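Local coordinates for protein putative oxidoreductase molybdopterin-binding subunit (Sulfolobus tokodaii, PDB 4ZOH) that probably serves as the molybdenum cofactor-binding subunit of an aldehyde oxidase/xanthine dehydrogenase-type oxidoreductase, carrying a pterin cytosine dinucleotide, at residues H43-V48 with T70-Y75. Residues are numbered along the deposited sequence; the frame is centred on the assembly and turned at random.
Sequences HARIKV and TKETTY
His-43 turns the edge of its imidazole toward Glu-72, and NE2 donates to OE2 over 2.5 Å, a short and nearly straight bond. The oxygen lies close to the ring plane and takes the proton on its anti side, with ring and carboxylate twisted 31° from each other. Both side chains start with CG anti to the backbone N (chi1 -160° for His-43, -165° for Glu-72), and with these torsions the ring edge and the extended glutamate meet at NE2 and OE2. The other ring nitrogen, ND1, bonds to the Asp-106 carbonyl, while Ser-123 N gives OE2 a second donor, so the ring is held at both nitrogens and OE2 receives two N-H groups. Replacing His-43 with an alanine is likely to leave OE2 without its imidazole mate and the Asp-106 carbonyl without its ND1 partner. The pair belongs to the a/b hammerhead domain, where 44-48 is the middle strand of a three-stranded antiparallel sheet between 72-73 and 100-104. Ala-44 and Thr-73 form a hydrogen-bonded pair, Ala-44 N to Thr-73 O at 3.0 Å and Thr-73 N to Ala-44 O at 2.9 Å; Ile-46 N then reaches Lys-71 O from above the carbonyl plane. On the face bearing Ala-44, Thr-73 CG2 packs against Ala-44 CB and against Ile-46 CG2, both at 3.9 Å, the isoleucine and threonine side chains crossing at about a right angle. Thr-73 OG1 hydrogen-bonds to Gln-78 OE1. Ile-46 CD1 extends to Thr-70 O at 3.4 Å, and Ile-80 of strand 79-85 touches both Ile-46 and Thr-73.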
# COMPACT_ATOMS: atom_id res chain seq x y z
N HIS A 43 11.78 -34.95 -16.92
CA HIS A 43 11.88 -35.91 -15.78
C HIS A 43 13.34 -36.10 -15.39
O HIS A 43 14.17 -36.50 -16.20
CB HIS A 43 11.26 -37.27 -16.09
CG HIS A 43 10.92 -38.09 -14.87
ND1 HIS A 43 10.54 -39.42 -14.93
CD2 HIS A 43 10.91 -37.75 -13.56
CE1 HIS A 43 10.25 -39.86 -13.71
NE2 HIS A 43 10.47 -38.86 -12.86
N ALA A 44 13.65 -35.73 -14.15
CA ALA A 44 15.05 -35.68 -13.68
C ALA A 44 15.10 -35.73 -12.18
O ALA A 44 14.17 -35.24 -11.48
CB ALA A 44 15.82 -34.48 -14.19
N ARG A 45 16.19 -36.33 -11.70
CA ARG A 45 16.59 -36.11 -10.31
C ARG A 45 17.35 -34.84 -10.25
O ARG A 45 18.05 -34.49 -11.20
CB ARG A 45 17.33 -37.31 -9.68
CG ARG A 45 16.27 -38.28 -9.23
CD ARG A 45 16.82 -39.36 -8.34
NE ARG A 45 15.81 -40.41 -8.18
CZ ARG A 45 15.67 -41.46 -8.99
NH1 ARG A 45 16.47 -41.66 -10.06
NH2 ARG A 45 14.68 -42.32 -8.71
N ILE A 46 17.16 -34.12 -9.14
CA ILE A 46 17.78 -32.80 -8.99
C ILE A 46 18.54 -32.59 -7.66
O ILE A 46 18.08 -33.05 -6.61
CB ILE A 46 16.73 -31.65 -9.15
CG1 ILE A 46 15.45 -31.95 -8.37
CG2 ILE A 46 16.47 -31.34 -10.65
CD1 ILE A 46 14.75 -30.70 -7.82
N LYS A 47 19.62 -31.84 -7.74
CA LYS A 47 20.32 -31.27 -6.56
C LYS A 47 20.56 -29.84 -6.86
O LYS A 47 21.06 -29.50 -7.95
CB LYS A 47 21.70 -31.91 -6.28
CG LYS A 47 21.66 -33.08 -5.32
CD LYS A 47 23.05 -33.41 -4.75
CE LYS A 47 23.22 -32.85 -3.33
NZ LYS A 47 24.64 -32.78 -2.86
N VAL A 48 20.15 -29.02 -5.92
CA VAL A 48 20.29 -27.60 -6.07
C VAL A 48 21.11 -27.13 -4.90
O VAL A 48 20.77 -27.42 -3.77
CB VAL A 48 18.94 -26.85 -6.01
CG1 VAL A 48 19.16 -25.46 -6.52
CG2 VAL A 48 17.85 -27.54 -6.81
N THR A 70 11.87 -31.22 -4.83
CA THR A 70 13.10 -31.32 -3.95
C THR A 70 14.14 -32.32 -4.46
O THR A 70 15.27 -31.93 -4.70
CB THR A 70 12.75 -31.70 -2.52
OG1 THR A 70 11.94 -32.87 -2.56
CG2 THR A 70 11.95 -30.62 -1.85
N LYS A 71 13.75 -33.59 -4.67
CA LYS A 71 14.63 -34.64 -5.31
C LYS A 71 14.33 -34.95 -6.77
O LYS A 71 15.24 -35.40 -7.52
CB LYS A 71 14.48 -36.00 -4.63
CG LYS A 71 13.86 -36.01 -3.27
CD LYS A 71 14.92 -35.96 -2.21
CE LYS A 71 14.35 -36.55 -0.93
NZ LYS A 71 15.14 -35.97 0.19
N GLU A 72 13.07 -34.76 -7.17
CA GLU A 72 12.65 -35.23 -8.48
C GLU A 72 11.64 -34.26 -9.14
O GLU A 72 10.53 -34.04 -8.61
CB GLU A 72 12.05 -36.63 -8.35
CG GLU A 72 11.89 -37.41 -9.69
CD GLU A 72 11.21 -38.77 -9.46
OE1 GLU A 72 11.37 -39.34 -8.34
OE2 GLU A 72 10.48 -39.27 -10.36
N THR A 73 12.06 -33.72 -10.28
CA THR A 73 11.22 -32.87 -11.09
C THR A 73 10.52 -33.66 -12.21
O THR A 73 11.19 -34.44 -12.90
CB THR A 73 11.98 -31.68 -11.68
OG1 THR A 73 11.05 -30.88 -12.44
CG2 THR A 73 13.13 -32.10 -12.56
N THR A 74 9.21 -33.40 -12.39
CA THR A 74 8.33 -34.08 -13.30
C THR A 74 7.76 -33.36 -14.54
O THR A 74 6.88 -33.94 -15.22
CB THR A 74 7.16 -34.69 -12.55
OG1 THR A 74 6.57 -33.69 -11.72
CG2 THR A 74 7.63 -35.88 -11.66
N TYR A 75 8.26 -32.14 -14.87
CA TYR A 75 7.86 -31.42 -16.11
C TYR A 75 8.75 -30.24 -16.32
O TYR A 75 9.14 -29.59 -15.33
CB TYR A 75 6.35 -30.98 -16.08
CG TYR A 75 5.89 -30.10 -14.94
CD1 TYR A 75 5.75 -28.70 -15.12
CD2 TYR A 75 5.61 -30.62 -13.67
CE1 TYR A 75 5.31 -27.88 -14.10
CE2 TYR A 75 5.18 -29.80 -12.64
CZ TYR A 75 5.02 -28.41 -12.87
OH TYR A 75 4.56 -27.57 -11.85